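Local coordinates for EH1AB1 (Metagenome, PDB 6I8F), which hydrolyses esters, probably as a serine hydrolase of the alpha/beta hydrolase fold, at residues L38-R47 with L224-A235; A136-I145 with Y236-R247. All coordinates share one frame; numbering follows the deposited sequence.

Contact 1: L38-R47 with L224-A235; sequences LDTLPHAVGR and LSKAHMDWFWEA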
# COMPACT_ATOMS: atom_id res chain seq x y z
N LEU A 38 -23.89 16.55 20.79
CA LEU A 38 -23.06 15.67 21.61
C LEU A 38 -22.37 16.46 22.73
O LEU A 38 -22.10 15.92 23.79
CB LEU A 38 -22.03 14.98 20.71
CG LEU A 38 -21.07 14.01 21.41
CD1 LEU A 38 -21.82 12.89 22.12
CD2 LEU A 38 -20.08 13.44 20.41
N ASP A 39 -22.08 17.74 22.45
CA ASP A 39 -21.40 18.67 23.37
C ASP A 39 -22.23 18.95 24.63
O ASP A 39 -21.68 19.28 25.67
CB ASP A 39 -21.08 19.99 22.66
CG ASP A 39 -22.30 20.74 22.15
OD1 ASP A 39 -23.24 20.07 21.67
OD2 ASP A 39 -22.29 21.99 22.24
N THR A 40 -23.56 18.84 24.52
CA THR A 40 -24.47 19.24 25.60
C THR A 40 -24.69 18.08 26.58
O THR A 40 -25.25 18.28 27.66
CB THR A 40 -25.82 19.70 25.04
OG1 THR A 40 -26.51 18.56 24.53
CG2 THR A 40 -25.68 20.75 23.95
N LEU A 41 -24.28 16.87 26.20
CA LEU A 41 -24.59 15.68 26.98
C LEU A 41 -23.44 15.36 27.93
O LEU A 41 -22.28 15.62 27.61
CB LEU A 41 -24.85 14.51 26.03
CG LEU A 41 -25.99 14.72 25.03
CD1 LEU A 41 -26.15 13.50 24.14
CD2 LEU A 41 -27.30 15.04 25.75
N PRO A 42 -23.74 14.77 29.11
CA PRO A 42 -22.73 14.11 29.93
C PRO A 42 -22.00 13.04 29.10
O PRO A 42 -22.59 12.50 28.15
CB PRO A 42 -23.52 13.45 31.07
CG PRO A 42 -24.86 14.16 31.10
CD PRO A 42 -25.09 14.67 29.69
N HIS A 43 -20.74 12.75 29.45
CA HIS A 43 -19.91 11.88 28.61
C HIS A 43 -20.47 10.46 28.58
O HIS A 43 -20.49 9.85 27.52
CB HIS A 43 -18.43 11.95 29.02
CG HIS A 43 -17.78 13.24 28.63
ND1 HIS A 43 -17.84 14.36 29.44
CD2 HIS A 43 -17.11 13.61 27.52
CE1 HIS A 43 -17.21 15.36 28.85
NE2 HIS A 43 -16.75 14.93 27.67
N ALA A 44 -20.96 9.95 29.72
CA ALA A 44 -21.47 8.57 29.78
C ALA A 44 -22.74 8.42 28.92
O ALA A 44 -22.96 7.37 28.32
CB ALA A 44 -21.73 8.14 31.21
N VAL A 45 -23.54 9.49 28.85
CA VAL A 45 -24.79 9.52 28.09
C VAL A 45 -24.47 9.59 26.59
O VAL A 45 -25.03 8.83 25.79
CB VAL A 45 -25.68 10.70 28.52
CG1 VAL A 45 -26.88 10.88 27.61
CG2 VAL A 45 -26.11 10.56 29.98
N GLY A 46 -23.63 10.55 26.23
CA GLY A 46 -23.19 10.75 24.86
C GLY A 46 -22.49 9.51 24.32
O GLY A 46 -22.70 9.14 23.17
N ARG A 47 -21.66 8.88 25.17
CA ARG A 47 -20.91 7.68 24.81
C ARG A 47 -21.90 6.60 24.38
O ARG A 47 -21.75 6.00 23.33
CB ARG A 47 -20.04 7.22 25.98
CG ARG A 47 -19.46 5.81 25.83
CD ARG A 47 -18.65 5.38 27.04
NE ARG A 47 -17.62 6.34 27.34
CZ ARG A 47 -17.25 6.75 28.56
NH1 ARG A 47 -17.91 6.38 29.65
NH2 ARG A 47 -16.19 7.53 28.67
N LEU A 224 -17.90 18.81 14.24
CA LEU A 224 -18.91 18.97 15.29
C LEU A 224 -18.97 20.44 15.73
O LEU A 224 -18.78 20.76 16.90
CB LEU A 224 -18.55 18.02 16.44
CG LEU A 224 -19.45 18.05 17.68
CD1 LEU A 224 -20.88 17.66 17.34
CD2 LEU A 224 -18.89 17.14 18.76
N SER A 225 -19.21 21.33 14.76
CA SER A 225 -19.28 22.79 14.95
C SER A 225 -17.93 23.32 15.48
O SER A 225 -17.89 24.02 16.49
CB SER A 225 -20.43 23.18 15.84
OG SER A 225 -20.17 22.86 17.20
N LYS A 226 -16.85 22.97 14.77
CA LYS A 226 -15.45 23.35 15.06
C LYS A 226 -15.05 22.94 16.48
O LYS A 226 -14.40 21.90 16.68
CB LYS A 226 -15.22 24.86 14.84
CG LYS A 226 -13.77 25.31 15.04
CD LYS A 226 -13.61 26.78 15.36
CE LYS A 226 -12.24 27.34 15.03
NZ LYS A 226 -11.24 27.02 16.09
N ALA A 227 -15.45 23.76 17.47
CA ALA A 227 -14.93 23.70 18.82
C ALA A 227 -15.74 22.73 19.68
O ALA A 227 -15.89 22.97 20.89
CB ALA A 227 -14.96 25.08 19.45
N HIS A 228 -16.25 21.63 19.10
CA HIS A 228 -16.65 20.56 19.99
C HIS A 228 -15.75 19.33 19.79
O HIS A 228 -16.12 18.18 20.02
CB HIS A 228 -18.16 20.46 20.12
CG HIS A 228 -18.45 21.15 21.40
ND1 HIS A 228 -19.13 22.34 21.50
CD2 HIS A 228 -17.93 20.90 22.62
CE1 HIS A 228 -19.12 22.74 22.75
NE2 HIS A 228 -18.38 21.87 23.46
N MET A 229 -14.50 19.68 19.49
CA MET A 229 -13.34 18.91 19.84
C MET A 229 -13.15 18.92 21.37
O MET A 229 -12.65 17.95 21.93
CB MET A 229 -12.09 19.50 19.18
CG MET A 229 -10.82 18.69 19.43
SD MET A 229 -9.36 19.34 18.56
CE MET A 229 -9.65 18.75 16.89
N ASP A 230 -13.55 20.02 22.03
CA ASP A 230 -13.31 20.20 23.47
C ASP A 230 -13.99 19.09 24.28
O ASP A 230 -13.45 18.64 25.28
CB ASP A 230 -13.79 21.57 23.95
CG ASP A 230 -12.91 22.69 23.43
OD1 ASP A 230 -13.37 23.85 23.45
OD2 ASP A 230 -11.78 22.39 22.99
N TRP A 231 -15.17 18.65 23.83
CA TRP A 231 -15.91 17.59 24.48
C TRP A 231 -15.02 16.34 24.64
O TRP A 231 -15.17 15.61 25.62
CB TRP A 231 -17.20 17.30 23.71
CG TRP A 231 -18.16 16.36 24.39
CD1 TRP A 231 -19.15 16.70 25.26
CD2 TRP A 231 -18.24 14.94 24.21
NE1 TRP A 231 -19.85 15.58 25.63
CE2 TRP A 231 -19.32 14.48 25.01
CE3 TRP A 231 -17.51 14.00 23.46
CZ2 TRP A 231 -19.68 13.14 25.08
CZ3 TRP A 231 -17.88 12.67 23.53
CH2 TRP A 231 -18.94 12.25 24.33
N PHE A 232 -14.13 16.11 23.66
CA PHE A 232 -13.17 15.01 23.69
C PHE A 232 -11.88 15.43 24.40
O PHE A 232 -11.41 14.75 25.33
CB PHE A 232 -12.85 14.55 22.26
CG PHE A 232 -13.98 13.78 21.61
CD1 PHE A 232 -14.12 12.42 21.82
CD2 PHE A 232 -14.92 14.43 20.83
CE1 PHE A 232 -15.17 11.72 21.25
CE2 PHE A 232 -15.97 13.73 20.25
CZ PHE A 232 -16.09 12.38 20.46
N TRP A 233 -11.31 16.53 23.92
CA TRP A 233 -10.00 16.98 24.31
C TRP A 233 -9.92 17.24 25.83
O TRP A 233 -8.95 16.84 26.48
CB TRP A 233 -9.61 18.22 23.49
CG TRP A 233 -8.24 18.72 23.81
CD1 TRP A 233 -7.91 19.75 24.63
CD2 TRP A 233 -7.00 18.15 23.35
NE1 TRP A 233 -6.55 19.88 24.71
CE2 TRP A 233 -5.96 18.92 23.93
CE3 TRP A 233 -6.65 17.09 22.51
CZ2 TRP A 233 -4.62 18.66 23.69
CZ3 TRP A 233 -5.32 16.83 22.27
CH2 TRP A 233 -4.32 17.61 22.85
N GLU A 234 -10.97 17.85 26.39
CA GLU A 234 -10.97 18.30 27.78
C GLU A 234 -11.27 17.12 28.72
O GLU A 234 -10.95 17.18 29.91
CB GLU A 234 -11.98 19.43 27.97
CG GLU A 234 -11.55 20.69 27.22
CD GLU A 234 -12.32 21.96 27.52
OE1 GLU A 234 -13.45 21.87 28.02
OE2 GLU A 234 -11.77 23.04 27.23
N ALA A 235 -11.89 16.07 28.18
CA ALA A 235 -12.13 14.87 28.94
C ALA A 235 -10.81 14.12 29.14
O ALA A 235 -10.54 13.53 30.19
CB ALA A 235 -13.17 14.03 28.23
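The backbones come nearest at Asp-39 and Trp-231, whose CA atoms lie 5.7 Å apart, while the axes of helices 43-47 and 230-235 keep 12.3 Å between them and run at 128°, closer to antiparallel than parallel. Pairing of an N-terminal stretch with the insertion after strand 198-202 is consistent with the cap of hormone-sensitive-lipase-like alpha/beta hydrolases. Trp-231 carries the contact. With its CG anti to the backbone N (chi1 -171°), the indole stands out from its helix and slides between Leu-38 and His-43. Leu-38 covers one face, its CG sitting 3.8 Å from the centroid of the six-membered ring and almost on the ring normal. Against the opposite face the His-43 imidazole stacks on the five-membered ring, centroids 4.1 Å apart and planes tilted by 25°. The same imidazole donates from NE2 to Trp-231 O at 2.7 Å, in the carbonyl plane, so one histidine holds both the ring and the backbone of its partner. At the indole edge NE1 gives a practically straight bond of 3.1 Å to Leu-41 O, which lies in the ring plane and, with the two covered faces, fixes the rotation of the ring. A leucine in place of Trp-231 would probably leave Leu-41 O without this donor and open a gap between Leu-38 and the His-43 ring. Leu-38 also reaches past the indole, its CD2 touching Phe-232 CE2 at 4.1 Å. Beyond the stack, Ala-235 CB meets His-43 NE2 at 3.7 Å.

Contact 2: A136-I145 with Y236-R247; sequences APEHPFPAPI and YVPEDTDLTDLR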
# COMPACT_ATOMS: atom_id res chain seq x y z
N ALA A 136 -11.49 8.04 28.78
CA ALA A 136 -11.78 9.34 29.41
C ALA A 136 -13.26 9.67 29.21
O ALA A 136 -13.85 9.19 28.24
CB ALA A 136 -10.90 10.40 28.79
N PRO A 137 -13.86 10.50 30.08
CA PRO A 137 -13.18 11.25 31.13
C PRO A 137 -12.82 10.46 32.39
O PRO A 137 -12.03 10.94 33.19
CB PRO A 137 -14.16 12.39 31.50
CG PRO A 137 -15.51 11.85 31.10
CD PRO A 137 -15.23 10.98 29.89
N GLU A 138 -13.38 9.26 32.54
CA GLU A 138 -13.26 8.49 33.77
C GLU A 138 -11.78 8.16 34.02
O GLU A 138 -11.31 8.20 35.16
CB GLU A 138 -14.11 7.21 33.68
CG GLU A 138 -15.60 7.45 33.60
CD GLU A 138 -16.19 7.66 32.20
OE1 GLU A 138 -15.43 7.96 31.26
OE2 GLU A 138 -17.42 7.53 32.06
N HIS A 139 -11.06 7.84 32.95
CA HIS A 139 -9.67 7.43 33.02
C HIS A 139 -8.89 8.23 31.99
O HIS A 139 -8.70 7.78 30.85
CB HIS A 139 -9.56 5.91 32.81
CG HIS A 139 -10.53 5.13 33.62
ND1 HIS A 139 -10.41 5.01 34.99
CD2 HIS A 139 -11.66 4.46 33.27
CE1 HIS A 139 -11.40 4.28 35.45
NE2 HIS A 139 -12.19 3.93 34.42
N PRO A 140 -8.50 9.48 32.33
CA PRO A 140 -7.90 10.39 31.36
C PRO A 140 -6.45 10.00 31.03
O PRO A 140 -5.90 9.11 31.66
CB PRO A 140 -7.97 11.77 32.04
CG PRO A 140 -8.05 11.48 33.52
CD PRO A 140 -8.66 10.10 33.65
N PHE A 141 -5.86 10.71 30.07
CA PHE A 141 -4.43 10.57 29.72
C PHE A 141 -3.63 10.53 31.02
O PHE A 141 -3.82 11.40 31.87
CB PHE A 141 -3.98 11.74 28.84
CG PHE A 141 -2.51 11.73 28.50
CD1 PHE A 141 -1.59 12.40 29.30
CD2 PHE A 141 -2.05 11.06 27.38
CE1 PHE A 141 -0.24 12.39 29.00
CE2 PHE A 141 -0.69 11.04 27.08
CZ PHE A 141 0.21 11.71 27.89
N PRO A 142 -2.72 9.55 31.18
CA PRO A 142 -2.25 8.66 30.13
C PRO A 142 -2.87 7.25 30.18
O PRO A 142 -2.34 6.35 29.55
CB PRO A 142 -0.75 8.55 30.42
CG PRO A 142 -0.69 8.55 31.92
CD PRO A 142 -1.79 9.53 32.32
N ALA A 143 -3.98 7.10 30.92
CA ALA A 143 -4.57 5.77 31.23
C ALA A 143 -4.83 4.96 29.95
O ALA A 143 -4.51 3.78 29.88
CB ALA A 143 -5.84 5.94 32.03
N PRO A 144 -5.48 5.52 28.91
CA PRO A 144 -5.78 4.71 27.72
C PRO A 144 -4.53 4.17 27.01
O PRO A 144 -4.48 3.01 26.60
CB PRO A 144 -6.62 5.67 26.86
CG PRO A 144 -7.17 6.67 27.86
CD PRO A 144 -6.03 6.88 28.83
N ILE A 145 -3.51 5.03 26.88
CA ILE A 145 -2.22 4.68 26.29
C ILE A 145 -1.56 3.59 27.14
O ILE A 145 -0.99 2.66 26.59
CB ILE A 145 -1.33 5.94 26.15
CG1 ILE A 145 -1.88 6.92 25.11
CG2 ILE A 145 0.14 5.59 25.88
CD1 ILE A 145 -2.08 6.34 23.74
N TYR A 236 -9.95 14.17 28.10
CA TYR A 236 -8.79 13.28 27.97
C TYR A 236 -7.52 13.90 28.58
O TYR A 236 -6.76 13.22 29.26
CB TYR A 236 -8.59 12.97 26.48
CG TYR A 236 -7.40 12.11 26.14
CD1 TYR A 236 -7.19 10.89 26.77
CD2 TYR A 236 -6.50 12.51 25.16
CE1 TYR A 236 -6.11 10.09 26.44
CE2 TYR A 236 -5.41 11.71 24.82
CZ TYR A 236 -5.22 10.50 25.46
OH TYR A 236 -4.16 9.72 25.12
N VAL A 237 -7.28 15.18 28.31
CA VAL A 237 -5.97 15.78 28.55
C VAL A 237 -6.04 16.67 29.79
O VAL A 237 -6.78 17.66 29.80
CB VAL A 237 -5.47 16.57 27.33
CG1 VAL A 237 -4.06 17.09 27.56
CG2 VAL A 237 -5.53 15.73 26.07
N PRO A 238 -5.26 16.37 30.85
CA PRO A 238 -5.11 17.29 31.97
C PRO A 238 -4.53 18.64 31.53
O PRO A 238 -3.58 18.69 30.74
CB PRO A 238 -4.13 16.58 32.93
CG PRO A 238 -4.24 15.11 32.54
CD PRO A 238 -4.52 15.12 31.05
N GLU A 239 -5.12 19.72 32.06
CA GLU A 239 -4.53 21.06 31.98
C GLU A 239 -3.04 21.00 32.36
O GLU A 239 -2.66 20.30 33.29
CB GLU A 239 -5.28 22.00 32.92
CG GLU A 239 -4.66 23.37 33.04
CD GLU A 239 -5.47 24.34 33.88
OE1 GLU A 239 -6.40 23.88 34.58
OE2 GLU A 239 -5.18 25.54 33.83
N ASP A 240 -2.22 21.75 31.62
CA ASP A 240 -0.76 21.86 31.84
C ASP A 240 -0.02 20.60 31.37
O ASP A 240 1.17 20.45 31.68
CB ASP A 240 -0.36 22.04 33.31
CG ASP A 240 -1.00 23.19 34.07
OD1 ASP A 240 -1.14 24.29 33.49
OD2 ASP A 240 -1.35 22.97 35.24
N THR A 241 -0.69 19.67 30.67
CA THR A 241 0.05 18.59 30.03
C THR A 241 0.88 19.24 28.92
O THR A 241 0.37 20.07 28.19
CB THR A 241 -0.87 17.47 29.52
OG1 THR A 241 -1.67 17.01 30.60
CG2 THR A 241 -0.09 16.30 28.95
N ASP A 242 2.16 18.89 28.85
CA ASP A 242 3.00 19.31 27.74
C ASP A 242 2.49 18.61 26.47
O ASP A 242 2.49 17.38 26.39
CB ASP A 242 4.47 18.97 28.00
CG ASP A 242 5.41 19.57 26.98
OD1 ASP A 242 4.95 19.94 25.87
OD2 ASP A 242 6.61 19.69 27.30
N LEU A 243 2.08 19.40 25.48
CA LEU A 243 1.46 18.86 24.28
C LEU A 243 2.50 18.34 23.29
O LEU A 243 2.13 17.81 22.25
CB LEU A 243 0.58 19.94 23.66
CG LEU A 243 -0.62 20.37 24.50
CD1 LEU A 243 -1.48 21.35 23.73
CD2 LEU A 243 -1.44 19.18 24.96
N THR A 244 3.79 18.45 23.63
CA THR A 244 4.86 17.83 22.86
C THR A 244 5.19 16.45 23.44
O THR A 244 6.03 15.75 22.90
CB THR A 244 6.13 18.69 22.83
OG1 THR A 244 6.63 18.77 24.16
CG2 THR A 244 5.91 20.08 22.28
N ASP A 245 4.54 16.08 24.55
CA ASP A 245 4.59 14.72 25.04
C ASP A 245 4.39 13.76 23.85
O ASP A 245 3.40 13.88 23.12
CB ASP A 245 3.54 14.47 26.13
CG ASP A 245 3.73 13.17 26.89
OD1 ASP A 245 3.63 12.10 26.27
OD2 ASP A 245 3.94 13.24 28.11
N LEU A 246 5.32 12.83 23.67
CA LEU A 246 5.29 11.92 22.50
C LEU A 246 4.11 10.94 22.58
O LEU A 246 3.77 10.32 21.59
CB LEU A 246 6.62 11.16 22.40
CG LEU A 246 7.86 12.02 22.14
CD1 LEU A 246 9.09 11.15 22.10
CD2 LEU A 246 7.72 12.83 20.87
N ARG A 247 3.49 10.78 23.76
CA ARG A 247 2.27 9.97 23.86
C ARG A 247 1.07 10.73 23.28
O ARG A 247 0.07 10.10 22.95
CB ARG A 247 1.98 9.55 25.30
CG ARG A 247 2.99 8.56 25.87
CD ARG A 247 2.91 8.49 27.38
NE ARG A 247 3.18 9.78 28.00
CZ ARG A 247 3.11 10.02 29.31
NH1 ARG A 247 2.81 9.05 30.14
NH2 ARG A 247 3.33 11.25 29.78
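Phe-141 fills a pocket with mixed aromatic, apolar and charged walls, formed where the proline-rich loop leading into helix 143-157 meets the chain that leaves helix 230-236, a junction of core and probable cap in this alpha/beta hydrolase. Its backbone N donates to Tyr-236 O at 2.8 Å, joining the loop to the end of that helix. Phe-141 CB lies over one face of the Tyr-236 ring. CG, anti to the backbone N (chi1 177°), carries the phenyl outward, its edge toward the Tyr-236 face in an offset edge-to-face pair, planes at 86°. Tyr-236 OH lies at the phenyl edge, 3.4 Å from Phe-141 CD2. Farther out, Phe-141 CZ sits over one face of the Arg-247 guanidinium, toward its rim, 3.5 Å from Arg-247 NE, with the two planes steeply inclined. Asp-245 grips that guanidinium side-on and fixes how it is turned: Arg-247 NE bonds to the syn lone pair of Asp-245 OD1, and Arg-247 NH2 forms a salt bridge of 2.7 Å to Asp-245 OD2. Asp-245 OD1 turns its anti lone pair to Arg-247 N, closing an Asx turn. Thr-241, at the end of a type II turn, adds its CG2 at 3.9 Å from Phe-141 CE1. Around the pocket, Pro-144 and Ile-145 pack on Met-180 of helix 176-190, Arg-247 reaches Val-183 of that helix, and Tyr-236 stacks with Phe-105; Pro-137 touches helices 43-55 and 230-236.

In the fold
From the N terminus the chain passes 38-47, threads strands 66-73 through 127-132 of the sheet, and reaches 136-145; it then adds strands 169-174 and 198-202 before arriving at 224-235, which runs straight into 236-247. Contact 1 thus closes a loop of 176 residues and contact 2 one of 90, and the two cross rather than nest. Contact 1 ties the N-terminal region to the insertion after strand 198-202, whereas contact 2 ties that insertion to the core at the start of helix 143-157. They meet directly: Arg-47 NH1 forms a 2.7 Å salt bridge with Glu-138 OE2, and His-43 packs on Pro-137, joining both first segments.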